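Local coordinates for protein nucleoside diphosphate kinase (Pyrobaculum aerophilum, PDB 1XQI) that probably makes nucleoside triphosphates other than ATP by passing the ATP gamma phosphate to nucleoside diphosphates through a phosphorylated enzyme intermediate, at residues E57-E60 with R61-S65; G101-I104 with K105-V109; P137-P140 with H141-P144; P157-A160 with A161-R165. The protein carries 6 engineered substitutions. All coordinates share one frame; numbering follows the deposited sequence.

Interaction 1 (E57-E60 with R61-S65)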
ATOM      1  N   GLU A  57     -19.231   6.353  10.397  1.00 42.35           N
ATOM      2  CA  GLU A  57     -19.298   5.628  11.695  1.00 43.92           C
ATOM      3  C   GLU A  57     -17.969   5.027  12.084  1.00 42.97           C
ATOM      4  O   GLU A  57     -17.608   5.039  13.258  1.00 43.18           O
ATOM      5  CB  GLU A  57     -20.405   4.561  11.801  1.00 44.57           C
ATOM      6  CG  GLU A  57     -20.900   4.002  10.475  1.00 50.90           C
ATOM      7  CD  GLU A  57     -21.965   4.907   9.763  1.00 56.64           C
ATOM      8  OE1 GLU A  57     -23.043   5.170  10.385  1.00 57.43           O
ATOM      9  OE2 GLU A  57     -21.721   5.318   8.578  1.00 57.05           O
ATOM     10  N   GLU A  58     -17.232   4.526  11.094  1.00 42.66           N
ATOM     11  CA  GLU A  58     -15.912   3.925  11.323  1.00 41.92           C
ATOM     12  C   GLU A  58     -14.929   4.921  11.923  1.00 40.54           C
ATOM     13  O   GLU A  58     -14.216   4.606  12.867  1.00 40.28           O
ATOM     14  CB  GLU A  58     -15.343   3.369  10.017  1.00 42.35           C
ATOM     15  CG  GLU A  58     -16.039   2.112   9.460  1.00 43.36           C
ATOM     16  CD  GLU A  58     -15.311   1.564   8.235  1.00 44.32           C
ATOM     17  OE1 GLU A  58     -15.124   2.337   7.260  1.00 47.34           O
ATOM     18  OE2 GLU A  58     -14.925   0.366   8.241  1.00 46.85           O
ATOM     19  N   ILE A  59     -14.899   6.132  11.388  1.00 39.51           N
ATOM     20  CA  ILE A  59     -14.020   7.140  11.918  1.00 38.85           C
ATOM     21  C   ILE A  59     -14.496   7.613  13.299  1.00 39.40           C
ATOM     22  O   ILE A  59     -13.652   7.838  14.205  1.00 38.58           O
ATOM     23  CB  ILE A  59     -13.765   8.266  10.909  1.00 38.18           C
ATOM     24  CG1 ILE A  59     -13.148   7.698   9.607  1.00 38.20           C
ATOM     25  CG2 ILE A  59     -12.843   9.300  11.494  1.00 38.72           C
ATOM     26  CD1 ILE A  59     -11.902   6.773   9.790  1.00 36.62           C
ATOM     27  N   GLU A  60     -15.829   7.709  13.470  1.00 40.01           N
ATOM     28  CA  GLU A  60     -16.466   7.984  14.784  1.00 40.53           C
ATOM     29  C   GLU A  60     -15.981   7.009  15.835  1.00 39.41           C
ATOM     30  O   GLU A  60     -15.638   7.410  16.933  1.00 38.76           O
ATOM     31  CB  GLU A  60     -18.008   7.951  14.714  1.00 41.86           C
ATOM     32  CG  GLU A  60     -18.704   9.296  14.964  1.00 45.99           C
ATOM     33  CD  GLU A  60     -19.974   9.512  14.093  1.00 51.79           C
ATOM     34  OE1 GLU A  60     -21.103   9.470  14.634  1.00 56.23           O
ATOM     35  OE2 GLU A  60     -19.866   9.743  12.869  1.00 53.18           O
ATOM     36  N   ARG A  61     -15.910   5.729  15.496  1.00 39.02           N
ATOM     37  CA  ARG A  61     -15.439   4.737  16.472  1.00 38.96           C
ATOM     38  C   ARG A  61     -13.930   4.596  16.558  1.00 37.69           C
ATOM     39  O   ARG A  61     -13.430   4.097  17.565  1.00 38.22           O
ATOM     40  CB  ARG A  61     -16.087   3.362  16.277  1.00 38.51           C
ATOM     41  CG  ARG A  61     -17.509   3.260  16.830  1.00 38.89           C
ATOM     42  CD  ARG A  61     -18.155   1.920  16.452  1.00 41.92           C
ATOM     43  NE  ARG A  61     -18.446   1.850  15.009  1.00 45.86           N
ATOM     44  CZ  ARG A  61     -17.741   1.149  14.107  1.00 49.08           C
ATOM     45  NH1 ARG A  61     -16.682   0.400  14.468  1.00 49.67           N
ATOM     46  NH2 ARG A  61     -18.096   1.194  12.820  1.00 48.61           N
ATOM     47  N   PHE A  62     -13.193   5.025  15.542  1.00 36.02           N
ATOM     48  CA  PHE A  62     -11.732   4.889  15.609  1.00 34.24           C
ATOM     49  C   PHE A  62     -11.121   5.906  16.566  1.00 33.80           C
ATOM     50  O   PHE A  62     -10.167   5.603  17.299  1.00 32.84           O
ATOM     51  CB  PHE A  62     -11.115   5.031  14.215  1.00 34.41           C
ATOM     52  CG  PHE A  62      -9.606   5.102  14.217  1.00 33.58           C
ATOM     53  CD1 PHE A  62      -8.954   6.306  13.969  1.00 30.82           C
ATOM     54  CD2 PHE A  62      -8.842   3.959  14.473  1.00 31.38           C
ATOM     55  CE1 PHE A  62      -7.550   6.391  13.984  1.00 31.16           C
ATOM     56  CE2 PHE A  62      -7.455   4.038  14.474  1.00 34.42           C
ATOM     57  CZ  PHE A  62      -6.801   5.282  14.234  1.00 32.68           C
ATOM     58  N   TYR A  63     -11.653   7.130  16.533  1.00 33.44           N
ATOM     59  CA  TYR A  63     -11.243   8.172  17.478  1.00 33.31           C
ATOM     60  C   TYR A  63     -11.917   8.007  18.795  1.00 33.21           C
ATOM     61  O   TYR A  63     -13.065   7.625  18.816  1.00 33.64           O
ATOM     62  CB  TYR A  63     -11.505   9.555  16.925  1.00 32.42           C
ATOM     63  CG  TYR A  63     -10.444   9.883  15.969  1.00 31.91           C
ATOM     64  CD1 TYR A  63     -10.689   9.864  14.606  1.00 32.02           C
ATOM     65  CD2 TYR A  63      -9.182  10.158  16.405  1.00 30.32           C
ATOM     66  CE1 TYR A  63      -9.706  10.126  13.711  1.00 30.56           C
ATOM     67  CE2 TYR A  63      -8.175  10.441  15.509  1.00 32.75           C
ATOM     68  CZ  TYR A  63      -8.456  10.423  14.149  1.00 31.71           C
ATOM     69  OH  TYR A  63      -7.461  10.708  13.227  1.00 35.12           O
ATOM     70  N   PRO A  64     -11.201   8.291  19.906  1.00 33.73           N
ATOM     71  CA  PRO A  64     -11.805   8.083  21.243  1.00 34.05           C
ATOM     72  C   PRO A  64     -13.055   8.908  21.417  1.00 35.31           C
ATOM     73  O   PRO A  64     -13.254   9.909  20.708  1.00 35.13           O
ATOM     74  CB  PRO A  64     -10.735   8.591  22.213  1.00 33.72           C
ATOM     75  CG  PRO A  64      -9.414   8.461  21.414  1.00 33.35           C
ATOM     76  CD  PRO A  64      -9.821   8.821  19.991  1.00 32.91           C
ATOM     77  N   SER A  65     -13.904   8.485  22.349  1.00 36.41           N
ATOM     78  CA  SER A  65     -15.025   9.301  22.734  1.00 36.90           C
ATOM     79  C   SER A  65     -14.965   9.598  24.230  1.00 37.39           C
ATOM     80  O   SER A  65     -15.954  10.038  24.826  1.00 37.88           O
ATOM     81  CB  SER A  65     -16.304   8.615  22.310  1.00 37.02           C
ATOM     82  OG  SER A  65     -16.068   7.892  21.098  1.00 39.45           O
TER
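The last turn of helix 56-62, beside the probable nucleotide site, closes where E57, E58 and I59 offer their carbonyls to R61, F62 and Y63. R61 N donates to E57 O at 2.9 Å and F62 N to E58 O at 2.9 Å. Y63 N reaches I59 O at 3.1 Å in a nearly straight bond (173°), even though Y63 is the first residue to leave helical backbone angles. The I59 and Y63 side chains run side by side and point the same way: I59 CG2 meets the edge of the phenol ring, in its plane, 3.8 Å from Y63 CD1. F62 CD1 lies off-centre over one face of that ring. Shortening Y63 to an alanine would probably open a gap beside I59 CG2 and leave the F62 ring without that neighbour. The R61 chain turns at chi3 (-70°), which lays one face of the guanidinium over E57 O and brings R61 NH2 to 4.0 Å from E58 CG. The charges stay apart, E58 OE2 lying 5.6 Å from R61 NH2, while E58 OE1 accepts from S55 N, just ahead of the helix. F62 packs edge-to-face on H172, the predicted phosphohistidine, and Y63 approaches K23, an ATP ligand by similarity; a short helix thus ends against the predicted active site of an NDP kinase built on the ferredoxin fold.

Interaction 2 (G101-I104 with K105-V109). Engineered in segment 105-109: N107 (natural residue Ser).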
ATOM      1  N   GLY A 101     -14.503  19.630  21.665  1.00 33.26           N
ATOM      2  CA  GLY A 101     -13.974  18.342  21.285  1.00 33.24           C
ATOM      3  C   GLY A 101     -14.929  17.534  20.398  1.00 33.35           C
ATOM      4  O   GLY A 101     -14.489  16.794  19.497  1.00 33.46           O
ATOM      5  N   ARG A 102     -16.230  17.674  20.619  1.00 32.58           N
ATOM      6  CA  ARG A 102     -17.190  16.923  19.805  1.00 32.37           C
ATOM      7  C   ARG A 102     -17.299  17.570  18.414  1.00 31.51           C
ATOM      8  O   ARG A 102     -17.485  16.881  17.417  1.00 31.30           O
ATOM      9  CB  ARG A 102     -18.559  16.777  20.501  1.00 31.73           C
ATOM     10  CG  ARG A 102     -18.536  15.891  21.736  1.00 33.44           C
ATOM     11  CD  ARG A 102     -19.898  15.689  22.454  1.00 33.87           C
ATOM     12  NE  ARG A 102     -19.969  14.306  22.937  1.00 38.74           N
ATOM     13  CZ  ARG A 102     -20.049  13.952  24.207  1.00 42.48           C
ATOM     14  NH1 ARG A 102     -20.125  14.905  25.157  1.00 46.88           N
ATOM     15  NH2 ARG A 102     -20.077  12.654  24.527  1.00 39.37           N
ATOM     16  N   ILE A 103     -17.146  18.883  18.364  1.00 30.98           N
ATOM     17  CA  ILE A 103     -17.169  19.604  17.098  1.00 31.41           C
ATOM     18  C   ILE A 103     -15.926  19.273  16.260  1.00 32.37           C
ATOM     19  O   ILE A 103     -16.057  18.984  15.051  1.00 33.04           O
ATOM     20  CB  ILE A 103     -17.344  21.161  17.278  1.00 31.44           C
ATOM     21  CG1 ILE A 103     -18.688  21.486  17.953  1.00 30.60           C
ATOM     22  CG2 ILE A 103     -17.244  21.863  15.944  1.00 30.42           C
ATOM     23  CD1 ILE A 103     -19.087  22.937  17.925  1.00 29.96           C
ATOM     24  N   ILE A 104     -14.744  19.317  16.894  1.00 32.01           N
ATOM     25  CA  ILE A 104     -13.502  18.864  16.281  1.00 32.33           C
ATOM     26  C   ILE A 104     -13.609  17.411  15.786  1.00 33.36           C
ATOM     27  O   ILE A 104     -13.205  17.102  14.643  1.00 33.48           O
ATOM     28  CB  ILE A 104     -12.305  18.914  17.283  1.00 33.32           C
ATOM     29  CG1 ILE A 104     -12.017  20.354  17.748  1.00 31.87           C
ATOM     30  CG2 ILE A 104     -11.050  18.198  16.685  1.00 29.29           C
ATOM     31  CD1 ILE A 104     -11.017  20.408  18.867  1.00 31.39           C
ATOM     32  N   LYS A 105     -14.144  16.525  16.627  1.00 33.10           N
ATOM     33  CA  LYS A 105     -14.302  15.135  16.202  1.00 34.16           C
ATOM     34  C   LYS A 105     -15.149  15.020  14.905  1.00 35.44           C
ATOM     35  O   LYS A 105     -14.823  14.234  14.019  1.00 35.65           O
ATOM     36  CB  LYS A 105     -14.834  14.237  17.331  1.00 33.08           C
ATOM     37  CG  LYS A 105     -15.027  12.774  16.922  1.00 31.49           C
ATOM     38  CD  LYS A 105     -14.909  11.848  18.105  1.00 28.29           C
ATOM     39  CE  LYS A 105     -15.340  10.468  17.745  1.00 27.47           C
ATOM     40  NZ  LYS A 105     -15.077   9.525  18.904  1.00 26.50           N
ATOM     41  N   ARG A 106     -16.208  15.822  14.790  1.00 36.72           N
ATOM     42  CA  ARG A 106     -17.054  15.839  13.583  1.00 38.07           C
ATOM     43  C   ARG A 106     -16.309  16.336  12.364  1.00 36.84           C
ATOM     44  O   ARG A 106     -16.555  15.861  11.247  1.00 36.75           O
ATOM     45  CB  ARG A 106     -18.338  16.658  13.809  1.00 37.48           C
ATOM     46  CG  ARG A 106     -19.433  15.842  14.534  1.00 41.12           C
ATOM     47  CD  ARG A 106     -20.597  16.680  15.166  1.00 42.14           C
ATOM     48  NE  ARG A 106     -21.261  17.515  14.159  1.00 51.36           N
ATOM     49  CZ  ARG A 106     -22.040  17.049  13.181  1.00 54.06           C
ATOM     50  NH1 ARG A 106     -22.280  15.739  13.078  1.00 55.72           N
ATOM     51  NH2 ARG A 106     -22.577  17.897  12.302  1.00 54.23           N
ATOM     52  N   ASN A 107     -15.394  17.276  12.590  1.00 36.92           N
ATOM     53  CA  ASN A 107     -14.559  17.823  11.533  1.00 38.02           C
ATOM     54  C   ASN A 107     -13.480  16.809  11.142  1.00 38.11           C
ATOM     55  O   ASN A 107     -13.161  16.657   9.977  1.00 37.36           O
ATOM     56  CB  ASN A 107     -13.890  19.117  11.991  1.00 38.44           C
ATOM     57  CG  ASN A 107     -14.837  20.310  12.016  1.00 41.40           C
ATOM     58  OD1 ASN A 107     -15.940  20.270  11.456  1.00 45.92           O
ATOM     59  ND2 ASN A 107     -14.391  21.405  12.649  1.00 43.28           N
ATOM     60  N   LEU A 108     -12.919  16.137  12.145  1.00 38.38           N
ATOM     61  CA  LEU A 108     -12.016  15.036  11.919  1.00 39.16           C
ATOM     62  C   LEU A 108     -12.698  13.990  11.020  1.00 39.25           C
ATOM     63  O   LEU A 108     -12.107  13.522  10.022  1.00 38.56           O
ATOM     64  CB  LEU A 108     -11.598  14.432  13.255  1.00 38.73           C
ATOM     65  CG  LEU A 108     -10.269  13.694  13.308  1.00 41.35           C
ATOM     66  CD1 LEU A 108      -9.235  14.304  12.326  1.00 42.95           C
ATOM     67  CD2 LEU A 108      -9.716  13.689  14.747  1.00 42.38           C
ATOM     68  N   VAL A 109     -13.940  13.656  11.357  1.00 38.77           N
ATOM     69  CA  VAL A 109     -14.656  12.648  10.616  1.00 40.03           C
ATOM     70  C   VAL A 109     -14.809  13.096   9.176  1.00 41.03           C
ATOM     71  O   VAL A 109     -14.472  12.325   8.287  1.00 41.43           O
ATOM     72  CB  VAL A 109     -16.018  12.204  11.272  1.00 39.59           C
ATOM     73  CG1 VAL A 109     -16.882  11.427  10.286  1.00 39.90           C
ATOM     74  CG2 VAL A 109     -15.758  11.328  12.482  1.00 38.35           C
TER
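From G101 to V109 the backbone is regular alpha helix, and four i to i+4 bonds join 101-104 to 105-109. K105 N donates to G101 O at 2.9 Å, R106 N to R102 O at 3.1 Å and N107 N to I103 O at 3.1 Å. L108 N to I104 O, at 2.7 Å, is the shortest of the four. K105 CB rests 3.4 Å from G101 O; with CG anti to the backbone N (chi1 179°) and every later bond extended, the lysine chain leaves the helix as a straight rod. Its NZ is received by the carbonyl oxygens of E60, Y63 and P64, so this buried ammonium has several acceptors and probably stays charged. The segments belong to helix 97-112, whose first turn overlaps the end of the insert of residues 68-100, and I104 packs on A73 and L77 of helix 67-84 in that insert. The engineered N107 has CG anti to its carbonyl carbon (chi1 -76°), which folds the amide back toward the preceding turn, with N107 CG 3.5 Å from I103 O. R106 likewise runs its aliphatic stem past a carbonyl, CG lying 3.6 Å from R102 O, before bending at chi3. L108 sets CB 3.4 Å from I104 O and reaches on to Y63.

Interaction 3 (P137-P140 with H141-P144)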
ATOM      1  N   PRO A 137       5.658  17.537  14.870  1.00 28.23           N
ATOM      2  CA  PRO A 137       4.548  18.080  15.668  1.00 28.86           C
ATOM      3  C   PRO A 137       3.302  18.333  14.858  1.00 29.31           C
ATOM      4  O   PRO A 137       3.302  18.421  13.646  1.00 29.79           O
ATOM      5  CB  PRO A 137       5.079  19.448  16.148  1.00 28.23           C
ATOM      6  CG  PRO A 137       6.066  19.831  15.102  1.00 29.26           C
ATOM      7  CD  PRO A 137       6.786  18.485  14.835  1.00 28.28           C
ATOM      8  N   THR A 138       2.249  18.553  15.586  1.00 30.96           N
ATOM      9  CA  THR A 138       0.928  18.727  15.038  1.00 32.45           C
ATOM     10  C   THR A 138       0.756  19.771  13.894  1.00 32.14           C
ATOM     11  O   THR A 138       0.085  19.491  12.888  1.00 32.57           O
ATOM     12  CB  THR A 138      -0.056  18.896  16.231  1.00 32.50           C
ATOM     13  OG1 THR A 138      -1.368  18.670  15.770  1.00 35.50           O
ATOM     14  CG2 THR A 138       0.050  20.293  16.933  1.00 35.15           C
ATOM     15  N   SER A 139       1.360  20.948  14.024  1.00 32.01           N
ATOM     16  CA  SER A 139       1.293  21.957  12.959  1.00 32.72           C
ATOM     17  C   SER A 139       2.475  21.811  12.012  1.00 32.23           C
ATOM     18  O   SER A 139       3.621  21.923  12.448  1.00 31.97           O
ATOM     19  CB  SER A 139       1.283  23.385  13.507  1.00 32.72           C
ATOM     20  OG  SER A 139       0.741  23.397  14.821  1.00 38.41           O
ATOM     21  N   PRO A 140       2.191  21.551  10.713  1.00 31.83           N
ATOM     22  CA  PRO A 140       3.217  21.479   9.706  1.00 31.97           C
ATOM     23  C   PRO A 140       3.979  22.784   9.597  1.00 32.36           C
ATOM     24  O   PRO A 140       5.166  22.778   9.265  1.00 32.05           O
ATOM     25  CB  PRO A 140       2.419  21.201   8.421  1.00 31.99           C
ATOM     26  CG  PRO A 140       1.195  20.479   8.923  1.00 31.59           C
ATOM     27  CD  PRO A 140       0.867  21.256  10.144  1.00 31.30           C
ATOM     28  N   HIS A 141       3.320  23.906   9.864  1.00 32.88           N
ATOM     29  CA  HIS A 141       4.023  25.164   9.690  1.00 33.62           C
ATOM     30  C   HIS A 141       5.188  25.356  10.681  1.00 32.12           C
ATOM     31  O   HIS A 141       6.173  26.029  10.363  1.00 32.09           O
ATOM     32  CB  HIS A 141       3.066  26.362   9.633  1.00 34.69           C
ATOM     33  CG  HIS A 141       2.796  26.957  10.963  1.00 39.12           C
ATOM     34  ND1 HIS A 141       3.339  28.163  11.350  1.00 42.58           N
ATOM     35  CD2 HIS A 141       2.096  26.479  12.028  1.00 41.92           C
ATOM     36  CE1 HIS A 141       2.961  28.415  12.598  1.00 46.54           C
ATOM     37  NE2 HIS A 141       2.216  27.407  13.035  1.00 43.25           N
ATOM     38  N   SER A 142       5.118  24.727  11.841  1.00 31.12           N
ATOM     39  CA  SER A 142       6.246  24.789  12.774  1.00 31.21           C
ATOM     40  C   SER A 142       6.916  23.435  12.942  1.00 30.51           C
ATOM     41  O   SER A 142       7.738  23.234  13.834  1.00 31.96           O
ATOM     42  CB  SER A 142       5.811  25.387  14.130  1.00 32.20           C
ATOM     43  OG  SER A 142       4.543  24.869  14.541  1.00 32.83           O
ATOM     44  N   ALA A 143       6.600  22.489  12.076  1.00 29.31           N
ATOM     45  CA  ALA A 143       7.290  21.209  12.124  1.00 28.23           C
ATOM     46  C   ALA A 143       8.685  21.403  11.494  1.00 27.81           C
ATOM     47  O   ALA A 143       8.808  22.002  10.408  1.00 27.59           O
ATOM     48  CB  ALA A 143       6.497  20.172  11.386  1.00 27.35           C
ATOM     49  N   PRO A 144       9.738  20.946  12.179  1.00 26.67           N
ATOM     50  CA  PRO A 144      11.049  21.220  11.599  1.00 26.09           C
ATOM     51  C   PRO A 144      11.276  20.477  10.279  1.00 25.97           C
ATOM     52  O   PRO A 144      10.704  19.370  10.073  1.00 26.49           O
ATOM     53  CB  PRO A 144      12.034  20.710  12.693  1.00 25.09           C
ATOM     54  CG  PRO A 144      11.196  20.613  13.952  1.00 25.53           C
ATOM     55  CD  PRO A 144       9.834  20.221  13.464  1.00 27.07           C
TER
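H141 folds back beside S139 across a tight bend in the loop between helices 127-135 and 148-152. Its CB stands against the backbone of P140, 3.7 Å from P140 C. Beyond CB, chi1 of 90° turns the imidazole so that CD2 faces S139 CB at 3.5 Å, the serine carbon lying at the ring edge near its plane. NE2, farther along the same edge, keeps S139 CB at 4.2 Å, while the CB of the next residue, S142, sits over the centre of one ring face. The ring also touches P157, at the start of helix 157-162. Beneath it the backbone makes two overlapping beta turns with angles close to type I: S142 N donates to S139 O at 3.2 Å, and A143 N to P140 O at 3.2 Å. In both, the donor stands above the carbonyl plane, 61° out of it in the first and 79° in the second, away from the lone-pair directions. At the mouth of the bend P137 CG packs on A143, 3.8 Å from A143 CB, and P137 CD meets P144 CD at 3.8 Å, the two proline rings crossing at a slant. T138, an ATP ligand by similarity, lies within this loop. Outside ties run from P144 O to T147 and, weakly, from P137 O to R149. Between 137-140 and 141-144 themselves, prolines without an N-H, two bent hydrogen bonds and carbon contacts imply that the bend probably rests more on restricted backbone torsions and van der Waals packing than on strong polar links.

Interaction 4 (P157-A160 with A161-R165)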
ATOM      1  N   PRO A 157      -2.622  25.960  12.216  1.00 33.01           N
ATOM      2  CA  PRO A 157      -3.893  25.981  12.945  1.00 34.11           C
ATOM      3  C   PRO A 157      -4.717  27.261  12.814  1.00 34.87           C
ATOM      4  O   PRO A 157      -5.918  27.197  12.978  1.00 36.29           O
ATOM      5  CB  PRO A 157      -3.475  25.774  14.409  1.00 33.75           C
ATOM      6  CG  PRO A 157      -2.057  25.306  14.363  1.00 33.52           C
ATOM      7  CD  PRO A 157      -1.473  25.876  13.129  1.00 33.54           C
ATOM      8  N   ASP A 158      -4.113  28.405  12.531  1.00 35.88           N
ATOM      9  CA  ASP A 158      -4.880  29.645  12.324  1.00 36.70           C
ATOM     10  C   ASP A 158      -5.769  29.537  11.102  1.00 36.89           C
ATOM     11  O   ASP A 158      -6.964  29.797  11.169  1.00 37.87           O
ATOM     12  CB  ASP A 158      -3.966  30.874  12.180  1.00 37.34           C
ATOM     13  CG  ASP A 158      -2.755  30.625  11.251  1.00 38.57           C
ATOM     14  OD1 ASP A 158      -2.027  29.634  11.470  1.00 39.90           O
ATOM     15  OD2 ASP A 158      -2.510  31.429  10.316  1.00 41.17           O
ATOM     16  N   LEU A 159      -5.176  29.125   9.991  1.00 36.59           N
ATOM     17  CA  LEU A 159      -5.879  28.936   8.742  1.00 36.61           C
ATOM     18  C   LEU A 159      -6.995  27.930   8.962  1.00 36.67           C
ATOM     19  O   LEU A 159      -8.139  28.214   8.668  1.00 36.38           O
ATOM     20  CB  LEU A 159      -4.908  28.413   7.673  1.00 36.38           C
ATOM     21  CG  LEU A 159      -4.915  28.853   6.204  1.00 36.69           C
ATOM     22  CD1 LEU A 159      -4.605  27.617   5.314  1.00 34.51           C
ATOM     23  CD2 LEU A 159      -6.185  29.611   5.748  1.00 32.99           C
ATOM     24  N   ALA A 160      -6.660  26.759   9.493  1.00 37.37           N
ATOM     25  CA  ALA A 160      -7.672  25.752   9.757  1.00 38.71           C
ATOM     26  C   ALA A 160      -8.873  26.338  10.561  1.00 39.87           C
ATOM     27  O   ALA A 160     -10.045  26.136  10.184  1.00 39.08           O
ATOM     28  CB  ALA A 160      -7.062  24.533  10.446  1.00 38.35           C
ATOM     29  N   ALA A 161      -8.580  27.078  11.633  1.00 41.47           N
ATOM     30  CA  ALA A 161      -9.618  27.770  12.410  1.00 43.88           C
ATOM     31  C   ALA A 161     -10.375  28.774  11.534  1.00 45.37           C
ATOM     32  O   ALA A 161     -11.591  28.655  11.350  1.00 46.54           O
ATOM     33  CB  ALA A 161      -9.025  28.454  13.666  1.00 43.81           C
ATOM     34  N   GLU A 162      -9.668  29.726  10.934  1.00 46.61           N
ATOM     35  CA  GLU A 162     -10.354  30.674  10.080  1.00 47.80           C
ATOM     36  C   GLU A 162     -11.352  29.880   9.208  1.00 46.56           C
ATOM     37  O   GLU A 162     -12.473  30.308   9.030  1.00 47.53           O
ATOM     38  CB  GLU A 162      -9.355  31.508   9.241  1.00 49.23           C
ATOM     39  CG  GLU A 162      -9.380  33.063   9.423  1.00 54.03           C
ATOM     40  CD  GLU A 162      -8.903  33.536  10.832  1.00 61.43           C
ATOM     41  OE1 GLU A 162      -9.756  33.537  11.779  1.00 61.58           O
ATOM     42  OE2 GLU A 162      -7.693  33.924  10.975  1.00 62.00           O
ATOM     43  N   GLU A 163     -10.972  28.691   8.741  1.00 45.13           N
ATOM     44  CA  GLU A 163     -11.740  27.979   7.695  1.00 43.85           C
ATOM     45  C   GLU A 163     -12.690  26.870   8.204  1.00 41.77           C
ATOM     46  O   GLU A 163     -13.145  26.053   7.406  1.00 40.93           O
ATOM     47  CB  GLU A 163     -10.784  27.357   6.646  1.00 44.06           C
ATOM     48  CG  GLU A 163     -10.002  28.308   5.707  1.00 44.75           C
ATOM     49  CD  GLU A 163      -9.233  27.516   4.609  1.00 45.71           C
ATOM     50  OE1 GLU A 163      -8.969  26.311   4.831  1.00 47.68           O
ATOM     51  OE2 GLU A 163      -8.896  28.069   3.526  1.00 45.09           O
ATOM     52  N   GLY A 164     -12.978  26.828   9.515  1.00 39.97           N
ATOM     53  CA  GLY A 164     -13.911  25.836  10.086  1.00 37.63           C
ATOM     54  C   GLY A 164     -13.603  24.396   9.655  1.00 36.34           C
ATOM     55  O   GLY A 164     -14.420  23.737   8.991  1.00 36.33           O
ATOM     56  N   ARG A 165     -12.396  23.940  10.006  1.00 34.60           N
ATOM     57  CA  ARG A 165     -11.872  22.588   9.705  1.00 32.02           C
ATOM     58  C   ARG A 165     -10.647  22.260  10.605  1.00 31.23           C
ATOM     59  O   ARG A 165     -10.129  23.119  11.326  1.00 31.07           O
ATOM     60  CB  ARG A 165     -11.552  22.409   8.208  1.00 31.22           C
ATOM     61  CG  ARG A 165     -10.543  23.385   7.655  1.00 30.05           C
ATOM     62  CD  ARG A 165      -9.926  22.923   6.324  1.00 31.03           C
ATOM     63  NE  ARG A 165      -8.908  23.879   5.862  1.00 31.35           N
ATOM     64  CZ  ARG A 165      -7.614  23.869   6.210  1.00 29.93           C
ATOM     65  NH1 ARG A 165      -7.120  22.923   6.994  1.00 31.31           N
ATOM     66  NH2 ARG A 165      -6.802  24.793   5.736  1.00 27.38           N
TER
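R165 sets CG between its backbone N and carbonyl carbon (chi1 59°) and then runs extended to NE, a course that carries its guanidinium back across A160. One face of the group lies over A160 CA, off-centre, and R165 NH1 comes 3.8 Å from A160 CB. At the edge, L159 CD1 is 3.6 Å from R165 NH2. E163, its CG anti to the carbonyl carbon (chi1 -69°), brings a single carboxylate oxygen to the guanidinium: OE1 takes R165 NE at 2.6 Å and R165 NH2 at 2.8 Å, a side-on salt bridge lying close to the guanidinium plane. L159 and E163 run alongside each other, with L159 CD2 3.8 Å from E163 OE2. The backbone below is a Schellman motif that ends helix 157-162: R165 N donates to A160 O at 3.2 Å and G164 N to A161 O at 2.9 Å, with G164 at positive phi. Upstream of it, E162 N bonds D158 O at 2.7 Å. R165 has further partners, a salt bridge from NH1 to D155 and a cation-pi contact with F168. With a leucine in place of R165, E163 and D155 would probably lose their positive mate and the E163 carboxylate would be set free to turn. The helix start is tied in as well, D158 OD1 accepting a bond from S156, while A161 packs on Y81 of helix 67-84.

In the fold
Along the chain the four contacts follow one another in series. Interactions 1 and 2 lie on helices 56-62 and 97-112, their centres 10 Å apart, joined where K105 of the second reaches carbonyls of the first. Interaction 4, on helix 157-162, is centred 13 Å from interaction 2, with N107 ND2 4.1 Å from R165 CA. It also touches interaction 3, in the loop after helix 127-135, S139 OG lying 3.4 Å from P157 CG. Interactions 1 and 3, about 25 Å apart between centres, fall on opposite sides of the chain's centre. The touching neighbours thus form a chain 1-2-4-3 linking a helix beside the predicted phosphohistidine to a loop that probably binds ATP.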